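Local coordinates for Lin0012 protein (Listeria innocua, PDB 3K17) that probably phosphorylates phosphomevalonate at the expense of ATP, the second of three steps leading from mevalonate to isopentenyl diphosphate, as a kinase of the GHMP family, at residues F247-I258 with S273-L284; N291-L300 with K312-I323. One frame throughout, in Å; residues are numbered along the deposited sequence.

Contact 1 (F247-I258 with S273-L284); sequences FLTRNNEIMKQI and SIKENRRILQEL
I280 enters as a knob among F247, R250, N251 and I254 of the facing helix, and I254 answers it by sitting among S273, E276, N277 and I280. The chi1 of I280, 68°, sets CG1 between its backbone N and carbonyl carbon and sends CD1 to F247 CE1 (3.7 Å), while CG2 presses on R250 CG at 3.3 Å. L284 CD2 lies over the centre of the F247 ring in a CH-pi contact, 3.7 Å from the centroid. Farther along, I254 CD1 rests on E276 CB (3.6 Å), and I258 CD1 meets I274 CD1 (3.8 Å). On the solvent side, R250 bends at chi2, bringing NH2 to E276 OE1 in a 2.5 Å salt bridge. The carboxylate oxygen arrives at the guanidinium edge, although the two planes are 59° apart. E253 OE1 forms a second salt bridge with R250 NH1 at 2.7 Å, so two acids on different helices hold one guanidinium. S273 OG turns back to L269 O of its own helix. The antiparallel helices, 9.7 Å apart at 162°, thus meet through an apolar seam bordered by charge; the two carboxylates probably offset the charge of R250 and limit the rotation of its guanidinium.

Contact 2 (N291-L300 with K312-I323); sequences NIETSLLKEL and KSSGSGGGDCGI
L297 reaches from the first turn of helix 295-306 into the glycine-rich turn that joins two strands. Its CB points at the turn, and chi1 of -79° places CG opposite the carbonyl carbon, with both branches of the fork near S313 CB. One branch, CD1, touches S313 CB at 3.7 Å and runs on to the backbone of G317 to G319, lying 3.7 Å from G319 O. The other branch, L297 CD2, rests 3.8 Å from G322 CA. One helical turn later L300 CD1 comes to the same alpha carbon, G322 CA, at 3.6 Å, so two leucines close on G322, whose lack of a side chain lets them lie directly against the strand.

Before the helix, polar backbone groups do the holding. G318 N donates to I292 O over 2.6 Å, in the carbonyl plane and on a lone pair, with an N-H...O angle of 156°. The preceding carbonyl, N291 O, receives a CA-H...O contact from G318 CA. T294 works in two directions: OG1 accepts from L297 N (3.1 Å) as the helix N-cap, while CG2 packs on G318 C at 3.4 Å. The cap therefore fixes the start of the helix that carries both leucines.

K312 NZ hydrogen-bonds S313 O and forms a salt bridge with E20, and Y21 OH is hydrogen-bonded to S316 O, tying the turn to the segment after strand 7-18. The run SGSGGGD between adjacent antiparallel strands is consistent with the third conserved motif of GHMP kinases, a glycine-rich loop that borders the active site in relatives. The helix, the hairpin and the strand order of their four-stranded sheet match the ferredoxin-like C-terminal domain of that family.

Both contacts are largely buried, but contact 1 joins two long helices, side chain against side chain, with a salt-bridge network along its partly exposed border, whereas contact 2 sets helix 295-306 and its lead-in on a hairpin, and much of what the leucines touch there is glycine backbone. No element is common to the two pairs, yet helices 267-288 and 295-306 follow each other in the chain. R278 and Q282, turned from contact 1, reach E293 in segment 291-300: R278 NE forms a salt bridge with OE1, and Q282 NE2 probably hydrogen-bonds OE2. The backbone L281 O packs on I292 CD1. Helix 267-288 thus lies between helix 241-264 and helix 295-306 with its lead-in.

Contact 1 (F247-I258 with S273-L284)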
loop_
_atom_site.group_PDB
_atom_site.type_symbol
_atom_site.label_atom_id
_atom_site.label_comp_id
_atom_site.label_asym_id
_atom_site.label_seq_id
_atom_site.Cartn_x
_atom_site.Cartn_y
_atom_site.Cartn_z
ATOM N N PHE A 247 -13.560 43.190 -1.427
ATOM C CA PHE A 247 -14.200 42.568 -2.578
ATOM C C PHE A 247 -15.631 42.184 -2.213
ATOM O O PHE A 247 -16.579 42.575 -2.891
ATOM C CB PHE A 247 -13.423 41.318 -3.005
ATOM C CG PHE A 247 -14.189 40.418 -3.936
ATOM C CD1 PHE A 247 -14.615 40.874 -5.178
ATOM C CD2 PHE A 247 -14.502 39.115 -3.560
ATOM C CE1 PHE A 247 -15.348 40.046 -6.031
ATOM C CE2 PHE A 247 -15.231 38.281 -4.405
ATOM C CZ PHE A 247 -15.655 38.746 -5.640
ATOM N N LEU A 248 -15.779 41.427 -1.129
ATOM C CA LEU A 248 -17.096 40.989 -0.674
ATOM C C LEU A 248 -18.044 42.159 -0.435
ATOM O O LEU A 248 -19.142 42.205 -0.986
ATOM C CB LEU A 248 -16.969 40.176 0.619
ATOM C CG LEU A 248 -16.279 38.810 0.557
ATOM C CD1 LEU A 248 -16.293 38.186 1.951
ATOM C CD2 LEU A 248 -16.994 37.902 -0.441
ATOM N N THR A 249 -17.617 43.096 0.403
ATOM C CA THR A 249 -18.427 44.270 0.729
ATOM C C THR A 249 -18.879 44.962 -0.544
ATOM O O THR A 249 -20.055 45.290 -0.716
ATOM C CB THR A 249 -17.623 45.273 1.569
ATOM O OG1 THR A 249 -17.191 44.635 2.779
ATOM C CG2 THR A 249 -18.478 46.504 1.903
ATOM N N ARG A 250 -17.920 45.184 -1.431
ATOM C CA ARG A 250 -18.185 45.830 -2.706
ATOM C C ARG A 250 -19.181 44.978 -3.505
ATOM O O ARG A 250 -20.120 45.495 -4.113
ATOM C CB ARG A 250 -16.871 45.974 -3.474
ATOM C CG ARG A 250 -16.959 46.871 -4.683
ATOM C CD ARG A 250 -16.855 48.339 -4.300
ATOM N NE ARG A 250 -17.405 49.172 -5.361
ATOM C CZ ARG A 250 -18.703 49.276 -5.609
ATOM N NH1 ARG A 250 -19.574 48.609 -4.866
ATOM N NH2 ARG A 250 -19.132 50.031 -6.608
ATOM N N ASN A 251 -18.971 43.665 -3.492
ATOM C CA ASN A 251 -19.850 42.752 -4.208
ATOM C C ASN A 251 -21.283 42.845 -3.702
ATOM O O ASN A 251 -22.224 42.870 -4.486
ATOM C CB ASN A 251 -19.345 41.309 -4.066
ATOM C CG ASN A 251 -20.372 40.283 -4.519
ATOM O OD1 ASN A 251 -21.262 39.884 -3.752
ATOM N ND2 ASN A 251 -20.266 39.862 -5.774
ATOM N N ASN A 252 -21.445 42.902 -2.384
ATOM C CA ASN A 252 -22.777 42.979 -1.794
ATOM C C ASN A 252 -23.536 44.245 -2.168
ATOM O O ASN A 252 -24.762 44.221 -2.300
ATOM C CB ASN A 252 -22.680 42.841 -0.278
ATOM C CG ASN A 252 -22.115 41.501 0.140
ATOM O OD1 ASN A 252 -22.570 40.453 -0.321
ATOM N ND2 ASN A 252 -21.120 41.525 1.013
ATOM N N GLU A 253 -22.807 45.347 -2.340
ATOM C CA GLU A 253 -23.430 46.611 -2.726
ATOM C C GLU A 253 -23.978 46.439 -4.144
ATOM O O GLU A 253 -25.129 46.763 -4.427
ATOM C CB GLU A 253 -22.398 47.756 -2.714
ATOM C CG GLU A 253 -21.646 47.936 -1.399
ATOM C CD GLU A 253 -20.714 49.154 -1.400
ATOM O OE1 GLU A 253 -19.835 49.251 -2.285
ATOM O OE2 GLU A 253 -20.859 50.014 -0.504
ATOM N N ILE A 254 -23.139 45.902 -5.027
ATOM C CA ILE A 254 -23.511 45.686 -6.421
ATOM C C ILE A 254 -24.689 44.722 -6.588
ATOM O O ILE A 254 -25.582 44.960 -7.408
ATOM C CB ILE A 254 -22.294 45.164 -7.228
ATOM C CG1 ILE A 254 -21.163 46.201 -7.172
ATOM C CG2 ILE A 254 -22.695 44.890 -8.681
ATOM C CD1 ILE A 254 -19.869 45.760 -7.834
HETATM N N MSE A 255 -24.689 43.633 -5.820
HETATM C CA MSE A 255 -25.767 42.647 -5.902
HETATM C C MSE A 255 -27.109 43.282 -5.565
HETATM O O MSE A 255 -28.119 43.023 -6.222
HETATM C CB MSE A 255 -25.504 41.479 -4.949
HETATM C CG MSE A 255 -24.382 40.563 -5.391
HETATM SE SE MSE A 255 -24.629 39.944 -7.213
HETATM C CE MSE A 255 -23.217 40.975 -8.025
ATOM N N LYS A 256 -27.111 44.111 -4.528
ATOM C CA LYS A 256 -28.323 44.801 -4.110
ATOM C C LYS A 256 -28.848 45.621 -5.288
ATOM O O LYS A 256 -30.042 45.596 -5.591
ATOM C CB LYS A 256 -28.015 45.711 -2.918
ATOM C CG LYS A 256 -29.237 46.341 -2.267
ATOM C CD LYS A 256 -28.867 47.029 -0.957
ATOM C CE LYS A 256 -28.309 46.028 0.060
ATOM N NZ LYS A 256 -29.283 44.942 0.388
ATOM N N GLN A 257 -27.940 46.330 -5.956
ATOM C CA GLN A 257 -28.284 47.156 -7.112
ATOM C C GLN A 257 -28.850 46.340 -8.268
ATOM O O GLN A 257 -29.926 46.640 -8.799
ATOM C CB GLN A 257 -27.046 47.902 -7.610
ATOM C CG GLN A 257 -26.611 49.079 -6.754
ATOM C CD GLN A 257 -25.239 49.596 -7.152
ATOM O OE1 GLN A 257 -24.940 49.752 -8.339
ATOM N NE2 GLN A 257 -24.398 49.870 -6.161
ATOM N N ILE A 258 -28.122 45.302 -8.660
ATOM C CA ILE A 258 -28.558 44.475 -9.770
ATOM C C ILE A 258 -29.910 43.821 -9.478
ATOM O O ILE A 258 -30.742 43.685 -10.373
ATOM C CB ILE A 258 -27.471 43.413 -10.126
ATOM C CG1 ILE A 258 -27.753 42.824 -11.508
ATOM C CG2 ILE A 258 -27.437 42.310 -9.074
ATOM C CD1 ILE A 258 -26.574 42.066 -12.103
ATOM N N SER A 273 -24.193 48.024 -13.245
ATOM C CA SER A 273 -23.912 47.014 -12.225
ATOM C C SER A 273 -22.965 45.948 -12.770
ATOM O O SER A 273 -22.043 45.503 -12.081
ATOM C CB SER A 273 -25.206 46.345 -11.757
ATOM O OG SER A 273 -26.084 47.284 -11.172
ATOM N N ILE A 274 -23.199 45.531 -14.006
ATOM C CA ILE A 274 -22.349 44.527 -14.633
ATOM C C ILE A 274 -20.926 45.078 -14.787
ATOM O O ILE A 274 -19.945 44.386 -14.496
ATOM C CB ILE A 274 -22.914 44.118 -16.009
ATOM C CG1 ILE A 274 -24.244 43.377 -15.822
ATOM C CG2 ILE A 274 -21.922 43.241 -16.750
ATOM C CD1 ILE A 274 -24.136 42.087 -15.017
ATOM N N LYS A 275 -20.815 46.332 -15.223
ATOM C CA LYS A 275 -19.505 46.949 -15.398
ATOM C C LYS A 275 -18.766 46.961 -14.071
ATOM O O LYS A 275 -17.575 46.645 -14.009
ATOM C CB LYS A 275 -19.637 48.387 -15.909
ATOM C CG LYS A 275 -20.350 48.542 -17.238
ATOM C CD LYS A 275 -20.240 49.993 -17.715
ATOM C CE LYS A 275 -21.324 50.344 -18.717
ATOM N NZ LYS A 275 -21.287 49.450 -19.895
ATOM N N GLU A 276 -19.475 47.320 -13.004
ATOM C CA GLU A 276 -18.867 47.360 -11.680
ATOM C C GLU A 276 -18.474 45.963 -11.209
ATOM O O GLU A 276 -17.391 45.774 -10.648
ATOM C CB GLU A 276 -19.824 47.989 -10.663
ATOM C CG GLU A 276 -20.202 49.434 -10.959
ATOM C CD GLU A 276 -20.964 50.067 -9.813
ATOM O OE1 GLU A 276 -20.383 50.180 -8.716
ATOM O OE2 GLU A 276 -22.140 50.447 -10.000
ATOM N N ASN A 277 -19.351 44.984 -11.428
ATOM C CA ASN A 277 -19.038 43.618 -11.013
ATOM C C ASN A 277 -17.775 43.193 -11.752
ATOM O O ASN A 277 -16.859 42.629 -11.162
ATOM C CB ASN A 277 -20.181 42.655 -11.358
ATOM C CG ASN A 277 -20.138 41.377 -10.529
ATOM O OD1 ASN A 277 -19.101 41.016 -9.972
ATOM N ND2 ASN A 277 -21.267 40.681 -10.453
ATOM N N ARG A 278 -17.733 43.475 -13.049
ATOM C CA ARG A 278 -16.571 43.127 -13.856
ATOM C C ARG A 278 -15.315 43.723 -13.239
ATOM O O ARG A 278 -14.288 43.060 -13.142
ATOM C CB ARG A 278 -16.715 43.662 -15.285
ATOM C CG ARG A 278 -15.465 43.426 -16.136
ATOM C CD ARG A 278 -15.510 44.137 -17.478
ATOM N NE ARG A 278 -14.289 43.870 -18.235
ATOM C CZ ARG A 278 -13.914 44.524 -19.331
ATOM N NH1 ARG A 278 -14.662 45.500 -19.824
ATOM N NH2 ARG A 278 -12.775 44.205 -19.933
ATOM N N ARG A 279 -15.414 44.980 -12.822
ATOM C CA ARG A 279 -14.285 45.689 -12.238
ATOM C C ARG A 279 -13.735 45.058 -10.969
ATOM O O ARG A 279 -12.527 44.836 -10.863
ATOM C CB ARG A 279 -14.665 47.149 -11.962
ATOM C CG ARG A 279 -15.119 47.930 -13.200
ATOM C CD ARG A 279 -14.093 47.849 -14.322
ATOM N NE ARG A 279 -14.387 48.756 -15.433
ATOM C CZ ARG A 279 -15.417 48.637 -16.268
ATOM N NH1 ARG A 279 -16.284 47.641 -16.135
ATOM N NH2 ARG A 279 -15.572 49.514 -17.251
ATOM N N ILE A 280 -14.605 44.759 -10.007
ATOM C CA ILE A 280 -14.134 44.169 -8.758
ATOM C C ILE A 280 -13.541 42.779 -8.971
ATOM O O ILE A 280 -12.676 42.347 -8.216
ATOM C CB ILE A 280 -15.258 44.094 -7.695
ATOM C CG1 ILE A 280 -16.328 43.087 -8.114
ATOM C CG2 ILE A 280 -15.886 45.474 -7.515
ATOM C CD1 ILE A 280 -17.402 42.892 -7.065
ATOM N N LEU A 281 -14.006 42.079 -10.002
ATOM C CA LEU A 281 -13.477 40.750 -10.296
ATOM C C LEU A 281 -12.096 40.922 -10.917
ATOM O O LEU A 281 -11.204 40.102 -10.705
ATOM C CB LEU A 281 -14.416 39.991 -11.242
ATOM C CG LEU A 281 -15.679 39.415 -10.581
ATOM C CD1 LEU A 281 -16.643 38.891 -11.628
ATOM C CD2 LEU A 281 -15.285 38.312 -9.616
ATOM N N GLN A 282 -11.922 42.002 -11.675
ATOM C CA GLN A 282 -10.635 42.298 -12.294
ATOM C C GLN A 282 -9.662 42.616 -11.166
ATOM O O GLN A 282 -8.517 42.167 -11.170
ATOM C CB GLN A 282 -10.732 43.521 -13.216
ATOM C CG GLN A 282 -11.624 43.361 -14.438
ATOM C CD GLN A 282 -11.608 44.598 -15.328
ATOM O OE1 GLN A 282 -11.930 45.702 -14.886
ATOM N NE2 GLN A 282 -11.232 44.416 -16.584
ATOM N N GLU A 283 -10.137 43.397 -10.200
ATOM C CA GLU A 283 -9.333 43.796 -9.051
ATOM C C GLU A 283 -8.909 42.571 -8.251
ATOM O O GLU A 283 -7.736 42.411 -7.908
ATOM C CB GLU A 283 -10.139 44.732 -8.149
ATOM C CG GLU A 283 -10.722 45.936 -8.865
ATOM C CD GLU A 283 -9.665 46.930 -9.303
ATOM O OE1 GLU A 283 -10.004 47.858 -10.073
ATOM O OE2 GLU A 283 -8.499 46.791 -8.871
ATOM N N LEU A 284 -9.880 41.715 -7.946
ATOM C CA LEU A 284 -9.621 40.498 -7.190
ATOM C C LEU A 284 -8.565 39.664 -7.900
ATOM O O LEU A 284 -7.622 39.178 -7.276
ATOM C CB LEU A 284 -10.913 39.683 -7.033
ATOM C CG LEU A 284 -10.773 38.302 -6.383
ATOM C CD1 LEU A 284 -10.145 38.444 -5.009
ATOM C CD2 LEU A 284 -12.139 37.633 -6.277
#

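Contact 2 (N291-L300 with K312-I323)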
loop_
_atom_site.group_PDB
_atom_site.type_symbol
_atom_site.label_atom_id
_atom_site.label_comp_id
_atom_site.label_asym_id
_atom_site.label_seq_id
_atom_site.Cartn_x
_atom_site.Cartn_y
_atom_site.Cartn_z
ATOM N N ASN A 291 -5.609 34.949 -12.797
ATOM C CA ASN A 291 -6.056 35.397 -14.106
ATOM C C ASN A 291 -7.538 35.112 -14.348
ATOM O O ASN A 291 -7.889 34.242 -15.150
ATOM C CB ASN A 291 -5.198 34.732 -15.186
ATOM C CG ASN A 291 -5.586 35.159 -16.584
ATOM O OD1 ASN A 291 -5.868 36.332 -16.830
ATOM N ND2 ASN A 291 -5.590 34.210 -17.514
ATOM N N ILE A 292 -8.406 35.847 -13.653
ATOM C CA ILE A 292 -9.847 35.665 -13.810
ATOM C C ILE A 292 -10.272 36.156 -15.187
ATOM O O ILE A 292 -10.838 35.404 -15.982
ATOM C CB ILE A 292 -10.639 36.434 -12.734
ATOM C CG1 ILE A 292 -10.279 35.899 -11.345
ATOM C CG2 ILE A 292 -12.134 36.293 -12.990
ATOM C CD1 ILE A 292 -10.957 36.626 -10.209
ATOM N N GLU A 293 -10.004 37.421 -15.476
ATOM C CA GLU A 293 -10.353 37.947 -16.781
ATOM C C GLU A 293 -9.173 37.749 -17.730
ATOM O O GLU A 293 -8.200 38.501 -17.695
ATOM C CB GLU A 293 -10.713 39.427 -16.689
ATOM C CG GLU A 293 -11.161 40.020 -18.014
ATOM C CD GLU A 293 -11.764 41.393 -17.855
ATOM O OE1 GLU A 293 -12.898 41.488 -17.333
ATOM O OE2 GLU A 293 -11.103 42.380 -18.240
ATOM N N THR A 294 -9.260 36.715 -18.560
ATOM C CA THR A 294 -8.208 36.421 -19.522
ATOM C C THR A 294 -8.211 37.497 -20.594
ATOM O O THR A 294 -9.082 38.367 -20.609
ATOM C CB THR A 294 -8.434 35.067 -20.212
ATOM O OG1 THR A 294 -9.696 35.082 -20.887
ATOM C CG2 THR A 294 -8.425 33.937 -19.198
ATOM N N SER A 295 -7.237 37.435 -21.493
ATOM C CA SER A 295 -7.148 38.409 -22.568
ATOM C C SER A 295 -8.368 38.312 -23.467
ATOM O O SER A 295 -8.886 39.324 -23.928
ATOM C CB SER A 295 -5.888 38.172 -23.401
ATOM O OG SER A 295 -4.728 38.324 -22.605
ATOM N N LEU A 296 -8.826 37.091 -23.717
ATOM C CA LEU A 296 -9.984 36.896 -24.576
ATOM C C LEU A 296 -11.256 37.376 -23.879
ATOM O O LEU A 296 -12.144 37.946 -24.514
ATOM C CB LEU A 296 -10.105 35.424 -24.970
ATOM C CG LEU A 296 -11.001 35.114 -26.169
ATOM C CD1 LEU A 296 -10.690 36.057 -27.328
ATOM C CD2 LEU A 296 -10.785 33.662 -26.582
ATOM N N LEU A 297 -11.342 37.154 -22.572
ATOM C CA LEU A 297 -12.510 37.597 -21.829
ATOM C C LEU A 297 -12.516 39.121 -21.767
ATOM O O LEU A 297 -13.574 39.747 -21.780
ATOM C CB LEU A 297 -12.513 36.989 -20.423
ATOM C CG LEU A 297 -12.990 35.531 -20.401
ATOM C CD1 LEU A 297 -12.725 34.891 -19.044
ATOM C CD2 LEU A 297 -14.471 35.499 -20.739
ATOM N N LYS A 298 -11.330 39.719 -21.717
ATOM C CA LYS A 298 -11.224 41.172 -21.681
ATOM C C LYS A 298 -11.793 41.738 -22.978
ATOM O O LYS A 298 -12.611 42.660 -22.963
ATOM C CB LYS A 298 -9.762 41.609 -21.540
ATOM C CG LYS A 298 -9.574 43.129 -21.557
ATOM C CD LYS A 298 -8.105 43.514 -21.478
ATOM C CE LYS A 298 -7.936 45.004 -21.196
ATOM N NZ LYS A 298 -8.583 45.869 -22.225
ATOM N N GLU A 299 -11.353 41.181 -24.103
ATOM C CA GLU A 299 -11.836 41.631 -25.404
ATOM C C GLU A 299 -13.332 41.396 -25.516
ATOM O O GLU A 299 -14.056 42.197 -26.096
ATOM C CB GLU A 299 -11.116 40.888 -26.532
ATOM C CG GLU A 299 -9.637 41.186 -26.613
ATOM C CD GLU A 299 -9.364 42.675 -26.673
ATOM O OE1 GLU A 299 -9.948 43.349 -27.550
ATOM O OE2 GLU A 299 -8.570 43.172 -25.845
ATOM N N LEU A 300 -13.797 40.286 -24.956
ATOM C CA LEU A 300 -15.212 39.968 -25.004
ATOM C C LEU A 300 -16.029 41.042 -24.280
ATOM O O LEU A 300 -16.995 41.576 -24.828
ATOM C CB LEU A 300 -15.446 38.585 -24.385
ATOM C CG LEU A 300 -16.876 38.042 -24.320
ATOM C CD1 LEU A 300 -16.839 36.520 -24.243
ATOM C CD2 LEU A 300 -17.598 38.629 -23.116
ATOM N N LYS A 312 -18.975 40.531 -19.163
ATOM C CA LYS A 312 -18.035 40.035 -18.164
ATOM C C LYS A 312 -17.882 38.527 -18.260
ATOM O O LYS A 312 -18.609 37.861 -18.992
ATOM C CB LYS A 312 -18.529 40.392 -16.753
ATOM C CG LYS A 312 -19.936 39.879 -16.441
ATOM C CD LYS A 312 -20.374 40.181 -15.000
ATOM C CE LYS A 312 -19.662 39.310 -13.963
ATOM N NZ LYS A 312 -20.214 37.918 -13.874
ATOM N N SER A 313 -16.927 37.992 -17.512
ATOM C CA SER A 313 -16.725 36.558 -17.499
ATOM C C SER A 313 -17.887 35.986 -16.698
ATOM O O SER A 313 -18.494 36.686 -15.877
ATOM C CB SER A 313 -15.396 36.210 -16.826
ATOM O OG SER A 313 -15.294 36.834 -15.554
ATOM N N SER A 314 -18.211 34.725 -16.952
ATOM C CA SER A 314 -19.292 34.063 -16.242
ATOM C C SER A 314 -18.724 32.879 -15.472
ATOM O O SER A 314 -18.213 31.922 -16.057
ATOM C CB SER A 314 -20.372 33.579 -17.216
ATOM O OG SER A 314 -21.326 32.778 -16.533
ATOM N N GLY A 315 -18.820 32.951 -14.153
ATOM C CA GLY A 315 -18.302 31.881 -13.325
ATOM C C GLY A 315 -16.914 32.173 -12.789
ATOM O O GLY A 315 -16.619 33.278 -12.323
ATOM N N SER A 316 -16.051 31.174 -12.873
ATOM C CA SER A 316 -14.691 31.288 -12.374
ATOM C C SER A 316 -13.800 32.177 -13.225
ATOM O O SER A 316 -12.789 32.681 -12.746
ATOM C CB SER A 316 -14.056 29.899 -12.295
ATOM O OG SER A 316 -13.846 29.384 -13.603
ATOM N N GLY A 317 -14.174 32.381 -14.480
ATOM C CA GLY A 317 -13.326 33.170 -15.353
ATOM C C GLY A 317 -12.135 32.289 -15.704
ATOM O O GLY A 317 -12.189 31.081 -15.491
ATOM N N GLY A 318 -11.061 32.872 -16.225
ATOM C CA GLY A 318 -9.904 32.072 -16.581
ATOM C C GLY A 318 -10.140 31.323 -17.882
ATOM O O GLY A 318 -9.241 30.668 -18.409
ATOM N N GLY A 319 -11.358 31.446 -18.405
ATOM C CA GLY A 319 -11.732 30.768 -19.631
ATOM C C GLY A 319 -13.236 30.573 -19.639
ATOM O O GLY A 319 -13.979 31.425 -19.151
ATOM N N ASP A 320 -13.686 29.441 -20.166
ATOM C CA ASP A 320 -15.107 29.139 -20.243
ATOM C C ASP A 320 -15.868 30.244 -20.974
ATOM O O ASP A 320 -15.357 30.802 -21.943
ATOM C CB ASP A 320 -15.689 28.900 -18.842
ATOM C CG ASP A 320 -15.238 27.572 -18.244
ATOM O OD1 ASP A 320 -14.759 26.698 -19.007
ATOM O OD2 ASP A 320 -15.369 27.395 -17.014
ATOM N N CYS A 321 -17.074 30.573 -20.519
ATOM C CA CYS A 321 -17.864 31.593 -21.201
ATOM C C CYS A 321 -17.867 32.986 -20.606
ATOM O O CYS A 321 -17.690 33.179 -19.396
ATOM C CB CYS A 321 -19.325 31.153 -21.313
ATOM S SG CYS A 321 -19.623 29.636 -22.242
ATOM N N GLY A 322 -18.080 33.954 -21.493
ATOM C CA GLY A 322 -18.215 35.341 -21.099
ATOM C C GLY A 322 -19.660 35.642 -21.486
ATOM O O GLY A 322 -20.220 34.931 -22.325
ATOM N N ILE A 323 -20.272 36.662 -20.890
ATOM C CA ILE A 323 -21.664 37.003 -21.204
ATOM C C ILE A 323 -21.829 38.510 -21.384
ATOM O O ILE A 323 -20.988 39.288 -20.934
ATOM C CB ILE A 323 -22.628 36.570 -20.075
ATOM C CG1 ILE A 323 -22.213 37.246 -18.766
ATOM C CG2 ILE A 323 -22.635 35.055 -19.944
ATOM C CD1 ILE A 323 -23.161 37.015 -17.609
#